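Aspartate aminotransferase (Plasmodium falciparum, PDB 3K7Y) probably catalyses, as a pyridoxal-phosphate-dependent homodimer, the reversible transfer of an amino group from L-aspartate to 2-oxoglutarate, giving oxaloacetate and L-glutamate. Local coordinates at residues V122-H135 against S175-C187. Sequence-based numbering, arbitrary orientation.
Sequences VETLYVTNPPYINH and SSVILQISCYNPC. With PLP (pyridoxal-5'-phosphate), chain B.
Tyr-126 of strand 124-128 is hydrogen-bonded through both its backbone N and its backbone O to strand 176-179: N donates to Ser-176 O at 3.0 Å and O accepts from Ile-178 N, both bonds being nearly straight. At the end of strand 124-128, Thr-128 OG1 and Tyr-184 OH share a hydrogen bond of 2.6 Å, in the plane of the phenol ring. Among the apolar contacts, Tyr-126 CB meets Val-177 CG2 at 3.8 Å on one face of the sheet, while its ring reaches back to Ser-175 CB. Ile-178 lies on the other face with Leu-125 and Val-127, its CG2 lying 3.9 Å from both CD2 and NE2 of His-135. Farther along, Thr-128 CG2 packs on Leu-179 CD2, and between the loops Pro-130 CD rests against Cys-187 SG. The two strands are parallel neighbours in the mixed sheet of the large domain of a fold-type I aminotransferase, and the loops leaving their C-terminal ends build part of the cofactor pocket. There CG of Tyr-132, anti to the backbone N (chi1 172°), carries the ring out so that one face lies over the PLP pyridine, with CE1 3.8 Å from N1. The Asn-185 amide crosses this ring obliquely, CG 4.0 Å from Tyr-132 CD2 and the planes 51° apart. Asn-185 ND2 donates to PLP O3 at 2.9 Å, while Asn-185 OD1 is hydrogen-bonded to Arg-380 NH1.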
ATOM      1  N   VAL A 122       3.342  -6.046 -23.498  1.00 80.85           N
ATOM      2  CA  VAL A 122       2.252  -5.086 -23.529  1.00 78.24           C
ATOM      3  C   VAL A 122       2.819  -3.684 -23.719  1.00 77.37           C
ATOM      4  O   VAL A 122       3.301  -3.059 -22.778  1.00 76.45           O
ATOM      5  CB  VAL A 122       1.351  -5.209 -22.291  1.00 76.70           C
ATOM      6  CG1 VAL A 122       0.136  -4.343 -22.449  1.00 75.86           C
ATOM      7  CG2 VAL A 122       0.913  -6.643 -22.092  1.00 76.31           C
ATOM      8  N   GLU A 123       2.762  -3.199 -24.953  1.00 77.09           N
ATOM      9  CA  GLU A 123       3.434  -1.958 -25.309  1.00 76.57           C
ATOM     10  C   GLU A 123       2.483  -0.771 -25.398  1.00 74.48           C
ATOM     11  O   GLU A 123       2.907   0.389 -25.333  1.00 74.38           O
ATOM     12  CB  GLU A 123       4.178  -2.126 -26.632  1.00 78.74           C
ATOM     13  CG  GLU A 123       5.281  -1.108 -26.827  1.00 82.08           C
ATOM     14  CD  GLU A 123       5.918  -1.207 -28.194  1.00 88.34           C
ATOM     15  OE1 GLU A 123       5.771  -0.246 -28.999  1.00 90.15           O
ATOM     16  OE2 GLU A 123       6.565  -2.252 -28.462  1.00 90.54           O
ATOM     17  N   THR A 124       1.195  -1.075 -25.521  1.00 71.96           N
ATOM     18  CA  THR A 124       0.193  -0.098 -25.885  1.00 69.56           C
ATOM     19  C   THR A 124      -1.074  -0.407 -25.122  1.00 66.77           C
ATOM     20  O   THR A 124      -1.459  -1.573 -25.015  1.00 67.14           O
ATOM     21  CB  THR A 124      -0.123  -0.245 -27.372  1.00 71.31           C
ATOM     22  OG1 THR A 124       0.127  -1.606 -27.762  1.00 72.34           O
ATOM     23  CG2 THR A 124       0.750   0.672 -28.222  1.00 72.38           C
ATOM     24  N   LEU A 125      -1.727   0.631 -24.599  1.00 63.76           N
ATOM     25  CA  LEU A 125      -3.012   0.497 -23.879  1.00 60.12           C
ATOM     26  C   LEU A 125      -4.018   1.477 -24.419  1.00 58.62           C
ATOM     27  O   LEU A 125      -3.713   2.659 -24.574  1.00 58.62           O
ATOM     28  CB  LEU A 125      -2.854   0.750 -22.377  1.00 58.76           C
ATOM     29  CG  LEU A 125      -2.130  -0.310 -21.542  1.00 57.73           C
ATOM     30  CD1 LEU A 125      -1.183   0.371 -20.612  1.00 56.88           C
ATOM     31  CD2 LEU A 125      -3.077  -1.199 -20.760  1.00 55.06           C
ATOM     32  N   TYR A 126      -5.214   0.977 -24.707  1.00 56.67           N
ATOM     33  CA  TYR A 126      -6.304   1.826 -25.130  1.00 55.27           C
ATOM     34  C   TYR A 126      -7.191   2.251 -23.965  1.00 54.01           C
ATOM     35  O   TYR A 126      -7.479   1.468 -23.037  1.00 53.23           O
ATOM     36  CB  TYR A 126      -7.110   1.154 -26.233  1.00 55.82           C
ATOM     37  CG  TYR A 126      -6.285   0.971 -27.481  1.00 56.35           C
ATOM     38  CD1 TYR A 126      -6.109   2.016 -28.397  1.00 55.63           C
ATOM     39  CD2 TYR A 126      -5.662  -0.238 -27.737  1.00 57.07           C
ATOM     40  CE1 TYR A 126      -5.337   1.849 -29.530  1.00 56.98           C
ATOM     41  CE2 TYR A 126      -4.887  -0.414 -28.864  1.00 59.34           C
ATOM     42  CZ  TYR A 126      -4.724   0.624 -29.758  1.00 59.27           C
ATOM     43  OH  TYR A 126      -3.924   0.399 -30.862  1.00 61.61           O
ATOM     44  N   VAL A 127      -7.610   3.511 -24.023  1.00 52.89           N
ATOM     45  CA  VAL A 127      -8.410   4.092 -22.973  1.00 51.54           C
ATOM     46  C   VAL A 127      -9.559   4.843 -23.654  1.00 51.71           C
ATOM     47  O   VAL A 127      -9.375   5.364 -24.745  1.00 52.60           O
ATOM     48  CB  VAL A 127      -7.503   4.968 -22.071  1.00 50.75           C
ATOM     49  CG1 VAL A 127      -7.554   6.418 -22.459  1.00 51.45           C
ATOM     50  CG2 VAL A 127      -7.876   4.812 -20.644  1.00 50.68           C
ATOM     51  N   THR A 128     -10.754   4.863 -23.072  1.00 51.26           N
ATOM     52  CA  THR A 128     -11.880   5.522 -23.773  1.00 52.00           C
ATOM     53  C   THR A 128     -11.825   7.025 -23.531  1.00 52.68           C
ATOM     54  O   THR A 128     -11.492   7.458 -22.432  1.00 52.44           O
ATOM     55  CB  THR A 128     -13.303   4.957 -23.397  1.00 51.66           C
ATOM     56  OG1 THR A 128     -13.548   5.073 -21.986  1.00 50.67           O
ATOM     57  CG2 THR A 128     -13.461   3.506 -23.813  1.00 50.68           C
ATOM     58  N   ASN A 129     -12.138   7.823 -24.543  1.00 54.03           N
ATOM     59  CA  ASN A 129     -12.081   9.268 -24.372  1.00 55.08           C
ATOM     60  C   ASN A 129     -13.392   9.856 -23.901  1.00 55.42           C
ATOM     61  O   ASN A 129     -14.430   9.526 -24.456  1.00 56.40           O
ATOM     62  CB  ASN A 129     -11.635   9.968 -25.647  1.00 56.27           C
ATOM     63  CG  ASN A 129     -11.705  11.464 -25.516  1.00 58.36           C
ATOM     64  OD1 ASN A 129     -12.787  12.041 -25.601  1.00 62.80           O
ATOM     65  ND2 ASN A 129     -10.567  12.106 -25.284  1.00 59.16           N
ATOM     66  N   PRO A 130     -13.362  10.742 -22.882  1.00 55.50           N
ATOM     67  CA  PRO A 130     -12.205  11.165 -22.116  1.00 55.32           C
ATOM     68  C   PRO A 130     -12.007  10.170 -20.966  1.00 55.03           C
ATOM     69  O   PRO A 130     -12.955   9.462 -20.587  1.00 54.44           O
ATOM     70  CB  PRO A 130     -12.622  12.535 -21.591  1.00 55.45           C
ATOM     71  CG  PRO A 130     -14.097  12.415 -21.387  1.00 55.97           C
ATOM     72  CD  PRO A 130     -14.601  11.350 -22.355  1.00 55.87           C
ATOM     73  N   PRO A 131     -10.776  10.090 -20.429  1.00 55.11           N
ATOM     74  CA  PRO A 131     -10.413   9.010 -19.506  1.00 54.57           C
ATOM     75  C   PRO A 131     -10.333   9.478 -18.074  1.00 54.81           C
ATOM     76  O   PRO A 131     -10.083  10.652 -17.838  1.00 56.16           O
ATOM     77  CB  PRO A 131      -9.007   8.655 -19.960  1.00 54.40           C
ATOM     78  CG  PRO A 131      -8.474   9.953 -20.643  1.00 55.47           C
ATOM     79  CD  PRO A 131      -9.610  10.916 -20.790  1.00 55.31           C
ATOM     80  N   TYR A 132     -10.529   8.576 -17.119  1.00 54.53           N
ATOM     81  CA  TYR A 132     -10.241   8.900 -15.735  1.00 54.05           C
ATOM     82  C   TYR A 132      -8.797   9.410 -15.680  1.00 54.50           C
ATOM     83  O   TYR A 132      -7.877   8.686 -16.065  1.00 54.43           O
ATOM     84  CB  TYR A 132     -10.420   7.659 -14.879  1.00 53.12           C
ATOM     85  CG  TYR A 132      -9.966   7.831 -13.456  1.00 52.95           C
ATOM     86  CD1 TYR A 132      -9.193   6.860 -12.848  1.00 53.83           C
ATOM     87  CD2 TYR A 132     -10.289   8.970 -12.724  1.00 52.70           C
ATOM     88  CE1 TYR A 132      -8.764   7.003 -11.550  1.00 54.52           C
ATOM     89  CE2 TYR A 132      -9.860   9.128 -11.429  1.00 52.91           C
ATOM     90  CZ  TYR A 132      -9.100   8.140 -10.851  1.00 54.66           C
ATOM     91  OH  TYR A 132      -8.655   8.258  -9.562  1.00 57.84           O
ATOM     92  N   ILE A 133      -8.607  10.656 -15.226  1.00 55.32           N
ATOM     93  CA  ILE A 133      -7.276  11.300 -15.193  1.00 55.88           C
ATOM     94  C   ILE A 133      -6.151  10.413 -14.734  1.00 55.14           C
ATOM     95  O   ILE A 133      -5.191  10.238 -15.482  1.00 55.98           O
ATOM     96  CB  ILE A 133      -7.212  12.572 -14.332  1.00 56.67           C
ATOM     97  CG1 ILE A 133      -8.399  12.611 -13.345  1.00 58.04           C
ATOM     98  CG2 ILE A 133      -7.119  13.795 -15.246  1.00 57.64           C
ATOM     99  CD1 ILE A 133      -8.294  13.629 -12.186  1.00 58.89           C
ATOM    100  N   ASN A 134      -6.241   9.855 -13.528  1.00 54.04           N
ATOM    101  CA  ASN A 134      -5.118   9.055 -13.036  1.00 53.32           C
ATOM    102  C   ASN A 134      -4.721   7.923 -13.991  1.00 52.77           C
ATOM    103  O   ASN A 134      -3.525   7.735 -14.246  1.00 53.60           O
ATOM    104  CB  ASN A 134      -5.292   8.576 -11.589  1.00 52.99           C
ATOM    105  CG  ASN A 134      -4.056   8.873 -10.721  1.00 54.96           C
ATOM    106  OD1 ASN A 134      -4.145   9.017  -9.488  1.00 57.91           O
ATOM    107  ND2 ASN A 134      -2.902   9.001 -11.368  1.00 56.10           N
ATOM    108  N   HIS A 135      -5.680   7.217 -14.580  1.00 51.53           N
ATOM    109  CA  HIS A 135      -5.312   6.262 -15.607  1.00 51.69           C
ATOM    110  C   HIS A 135      -4.222   6.852 -16.507  1.00 51.99           C
ATOM    111  O   HIS A 135      -3.189   6.214 -16.737  1.00 52.40           O
ATOM    112  CB  HIS A 135      -6.505   5.840 -16.476  1.00 52.61           C
ATOM    113  CG  HIS A 135      -7.526   4.995 -15.772  1.00 53.89           C
ATOM    114  ND1 HIS A 135      -7.336   4.476 -14.506  1.00 55.23           N
ATOM    115  CD2 HIS A 135      -8.742   4.559 -16.175  1.00 55.12           C
ATOM    116  CE1 HIS A 135      -8.399   3.777 -14.151  1.00 53.99           C
ATOM    117  NE2 HIS A 135      -9.267   3.811 -15.146  1.00 55.28           N
ATOM    118  N   SER A 175      -5.842  -6.119 -28.526  1.00 71.16           N
ATOM    119  CA  SER A 175      -5.429  -4.894 -27.888  1.00 69.07           C
ATOM    120  C   SER A 175      -5.951  -4.927 -26.467  1.00 66.94           C
ATOM    121  O   SER A 175      -6.968  -5.559 -26.165  1.00 66.67           O
ATOM    122  CB  SER A 175      -5.963  -3.677 -28.622  1.00 69.14           C
ATOM    123  OG  SER A 175      -5.479  -3.655 -29.955  1.00 71.38           O
ATOM    124  N   SER A 176      -5.224  -4.265 -25.588  1.00 64.96           N
ATOM    125  CA  SER A 176      -5.573  -4.217 -24.194  1.00 62.62           C
ATOM    126  C   SER A 176      -6.364  -2.947 -24.020  1.00 61.16           C
ATOM    127  O   SER A 176      -5.911  -1.879 -24.434  1.00 61.33           O
ATOM    128  CB  SER A 176      -4.301  -4.188 -23.352  1.00 62.40           C
ATOM    129  OG  SER A 176      -3.295  -4.991 -23.953  1.00 63.63           O
ATOM    130  N   VAL A 177      -7.553  -3.059 -23.435  1.00 59.56           N
ATOM    131  CA  VAL A 177      -8.449  -1.907 -23.314  1.00 57.98           C
ATOM    132  C   VAL A 177      -9.038  -1.792 -21.917  1.00 56.57           C
ATOM    133  O   VAL A 177      -9.457  -2.787 -21.323  1.00 56.76           O
ATOM    134  CB  VAL A 177      -9.605  -1.954 -24.347  1.00 58.53           C
ATOM    135  CG1 VAL A 177     -10.486  -0.716 -24.236  1.00 58.10           C
ATOM    136  CG2 VAL A 177      -9.062  -2.071 -25.740  1.00 58.99           C
ATOM    137  N   ILE A 178      -9.070  -0.561 -21.410  1.00 55.22           N
ATOM    138  CA  ILE A 178      -9.676  -0.239 -20.116  1.00 53.17           C
ATOM    139  C   ILE A 178     -11.088   0.323 -20.317  1.00 53.14           C
ATOM    140  O   ILE A 178     -11.288   1.296 -21.042  1.00 53.27           O
ATOM    141  CB  ILE A 178      -8.811   0.770 -19.343  1.00 52.15           C
ATOM    142  CG1 ILE A 178      -7.484   0.130 -18.937  1.00 50.80           C
ATOM    143  CG2 ILE A 178      -9.552   1.297 -18.128  1.00 51.40           C
ATOM    144  CD1 ILE A 178      -6.332   1.116 -18.854  1.00 49.61           C
ATOM    145  N   LEU A 179     -12.066  -0.304 -19.681  1.00 52.80           N
ATOM    146  CA  LEU A 179     -13.438   0.128 -19.820  1.00 53.01           C
ATOM    147  C   LEU A 179     -14.034   0.434 -18.472  1.00 52.95           C
ATOM    148  O   LEU A 179     -13.887  -0.345 -17.499  1.00 53.01           O
ATOM    149  CB  LEU A 179     -14.291  -0.928 -20.520  1.00 53.47           C
ATOM    150  CG  LEU A 179     -14.044  -1.127 -22.012  1.00 54.93           C
ATOM    151  CD1 LEU A 179     -14.854  -2.288 -22.550  1.00 55.66           C
ATOM    152  CD2 LEU A 179     -14.322   0.146 -22.827  1.00 57.03           C
ATOM    153  N   GLN A 180     -14.696   1.586 -18.431  1.00 52.92           N
ATOM    154  CA  GLN A 180     -15.609   1.941 -17.360  1.00 52.85           C
ATOM    155  C   GLN A 180     -16.990   1.796 -17.967  1.00 53.72           C
ATOM    156  O   GLN A 180     -17.384   2.586 -18.834  1.00 54.11           O
ATOM    157  CB  GLN A 180     -15.405   3.385 -16.911  1.00 52.57           C
ATOM    158  CG  GLN A 180     -14.063   3.718 -16.373  1.00 50.37           C
ATOM    159  CD  GLN A 180     -14.035   5.120 -15.803  1.00 51.96           C
ATOM    160  OE1 GLN A 180     -13.321   5.995 -16.301  1.00 52.84           O
ATOM    161  NE2 GLN A 180     -14.820   5.346 -14.745  1.00 51.95           N
ATOM    162  N   ILE A 181     -17.710   0.777 -17.524  1.00 54.16           N
ATOM    163  CA  ILE A 181     -18.977   0.414 -18.126  1.00 55.33           C
ATOM    164  C   ILE A 181     -20.155   1.058 -17.425  1.00 56.81           C
ATOM    165  O   ILE A 181     -21.265   1.078 -17.962  1.00 58.49           O
ATOM    166  CB  ILE A 181     -19.175  -1.080 -18.071  1.00 55.57           C
ATOM    167  CG1 ILE A 181     -19.200  -1.551 -16.619  1.00 54.65           C
ATOM    168  CG2 ILE A 181     -18.084  -1.766 -18.861  1.00 56.04           C
ATOM    169  CD1 ILE A 181     -19.367  -3.007 -16.478  1.00 55.42           C
ATOM    170  N   SER A 182     -19.917   1.575 -16.224  1.00 57.13           N
ATOM    171  CA  SER A 182     -20.973   2.128 -15.397  1.00 58.05           C
ATOM    172  C   SER A 182     -20.380   3.221 -14.531  1.00 57.56           C
ATOM    173  O   SER A 182     -19.200   3.183 -14.221  1.00 56.38           O
ATOM    174  CB  SER A 182     -21.596   1.022 -14.541  1.00 58.82           C
ATOM    175  OG  SER A 182     -22.662   1.510 -13.744  1.00 60.36           O
ATOM    176  N   CYS A 183     -21.208   4.200 -14.177  1.00 58.86           N
ATOM    177  CA  CYS A 183     -20.811   5.348 -13.349  1.00 59.34           C
ATOM    178  C   CYS A 183     -19.560   6.088 -13.816  1.00 58.59           C
ATOM    179  O   CYS A 183     -18.798   6.607 -13.000  1.00 58.51           O
ATOM    180  CB  CYS A 183     -20.674   4.923 -11.892  1.00 59.53           C
ATOM    181  SG  CYS A 183     -22.220   4.293 -11.268  1.00 62.05           S
ATOM    182  N   TYR A 184     -19.381   6.148 -15.133  1.00 58.65           N
ATOM    183  CA  TYR A 184     -18.183   6.677 -15.762  1.00 58.13           C
ATOM    184  C   TYR A 184     -17.649   7.919 -15.065  1.00 58.47           C
ATOM    185  O   TYR A 184     -18.399   8.842 -14.746  1.00 59.62           O
ATOM    186  CB  TYR A 184     -18.475   6.994 -17.221  1.00 58.21           C
ATOM    187  CG  TYR A 184     -17.253   7.056 -18.096  1.00 58.61           C
ATOM    188  CD1 TYR A 184     -16.345   8.113 -18.001  1.00 58.36           C
ATOM    189  CD2 TYR A 184     -17.002   6.057 -19.041  1.00 59.99           C
ATOM    190  CE1 TYR A 184     -15.212   8.172 -18.825  1.00 57.85           C
ATOM    191  CE2 TYR A 184     -15.864   6.109 -19.883  1.00 58.97           C
ATOM    192  CZ  TYR A 184     -14.980   7.170 -19.768  1.00 57.98           C
ATOM    193  OH  TYR A 184     -13.869   7.216 -20.588  1.00 56.45           O
ATOM    194  N   ASN A 185     -16.344   7.913 -14.818  1.00 58.26           N
ATOM    195  CA  ASN A 185     -15.624   9.057 -14.263  1.00 58.42           C
ATOM    196  C   ASN A 185     -14.639   9.631 -15.289  1.00 58.74           C
ATOM    197  O   ASN A 185     -13.644   8.992 -15.605  1.00 57.58           O
ATOM    198  CB  ASN A 185     -14.888   8.631 -12.993  1.00 57.51           C
ATOM    199  CG  ASN A 185     -14.146   9.773 -12.328  1.00 56.66           C
ATOM    200  OD1 ASN A 185     -13.854  10.796 -12.947  1.00 56.40           O
ATOM    201  ND2 ASN A 185     -13.833   9.600 -11.053  1.00 55.01           N
ATOM    202  N   PRO A 186     -14.897  10.857 -15.793  1.00 60.42           N
ATOM    203  CA  PRO A 186     -15.932  11.841 -15.418  1.00 62.06           C
ATOM    204  C   PRO A 186     -17.328  11.792 -16.073  1.00 63.79           C
ATOM    205  O   PRO A 186     -18.276  12.281 -15.459  1.00 64.73           O
ATOM    206  CB  PRO A 186     -15.273  13.172 -15.768  1.00 62.33           C
ATOM    207  CG  PRO A 186     -14.415  12.844 -16.931  1.00 61.99           C
ATOM    208  CD  PRO A 186     -13.918  11.432 -16.736  1.00 60.49           C
ATOM    209  N   CYS A 187     -17.466  11.246 -17.285  1.00 64.81           N
ATOM    210  CA  CYS A 187     -18.755  11.301 -18.052  1.00 66.76           C
ATOM    211  C   CYS A 187     -20.060  11.039 -17.302  1.00 67.33           C
ATOM    212  O   CYS A 187     -21.047  11.695 -17.563  1.00 68.51           O
ATOM    213  CB  CYS A 187     -18.713  10.383 -19.266  1.00 66.44           C
ATOM    214  SG  CYS A 187     -17.370  10.834 -20.327  1.00 70.28           S
TER
HETATM  215  N1  PLP B 406     -11.137   4.108 -10.873  1.00 59.51           N
HETATM  216  C2  PLP B 406     -12.057   5.123 -10.949  1.00 57.07           C
HETATM  217  C2A PLP B 406     -12.824   5.281 -12.206  1.00 55.74           C
HETATM  218  C3  PLP B 406     -12.256   5.960  -9.862  1.00 58.25           C
HETATM  219  O3  PLP B 406     -13.190   6.964  -9.930  1.00 58.49           O
HETATM  220  C4  PLP B 406     -11.509   5.775  -8.698  1.00 59.75           C
HETATM  221  C4A PLP B 406     -11.865   6.612  -7.507  1.00 62.37           C
HETATM  222  O4A PLP B 406     -12.671   6.169  -6.678  1.00 65.22           O
HETATM  223  C5  PLP B 406     -10.568   4.732  -8.606  1.00 60.08           C
HETATM  224  C6  PLP B 406     -10.389   3.908  -9.720  1.00 60.52           C
HETATM  225  C5A PLP B 406      -9.687   4.454  -7.385  1.00 59.02           C
HETATM  226  O4P PLP B 406     -10.342   4.365  -6.131  1.00 57.43           O
HETATM  227  P   PLP B 406      -9.486   4.246  -4.760  1.00 56.10           P
HETATM  228  O1P PLP B 406     -10.259   3.515  -3.699  1.00 55.19           O
HETATM  229  O2P PLP B 406      -9.254   5.625  -4.204  1.00 56.20           O
HETATM  230  O3P PLP B 406      -8.209   3.502  -5.076  1.00 53.43           O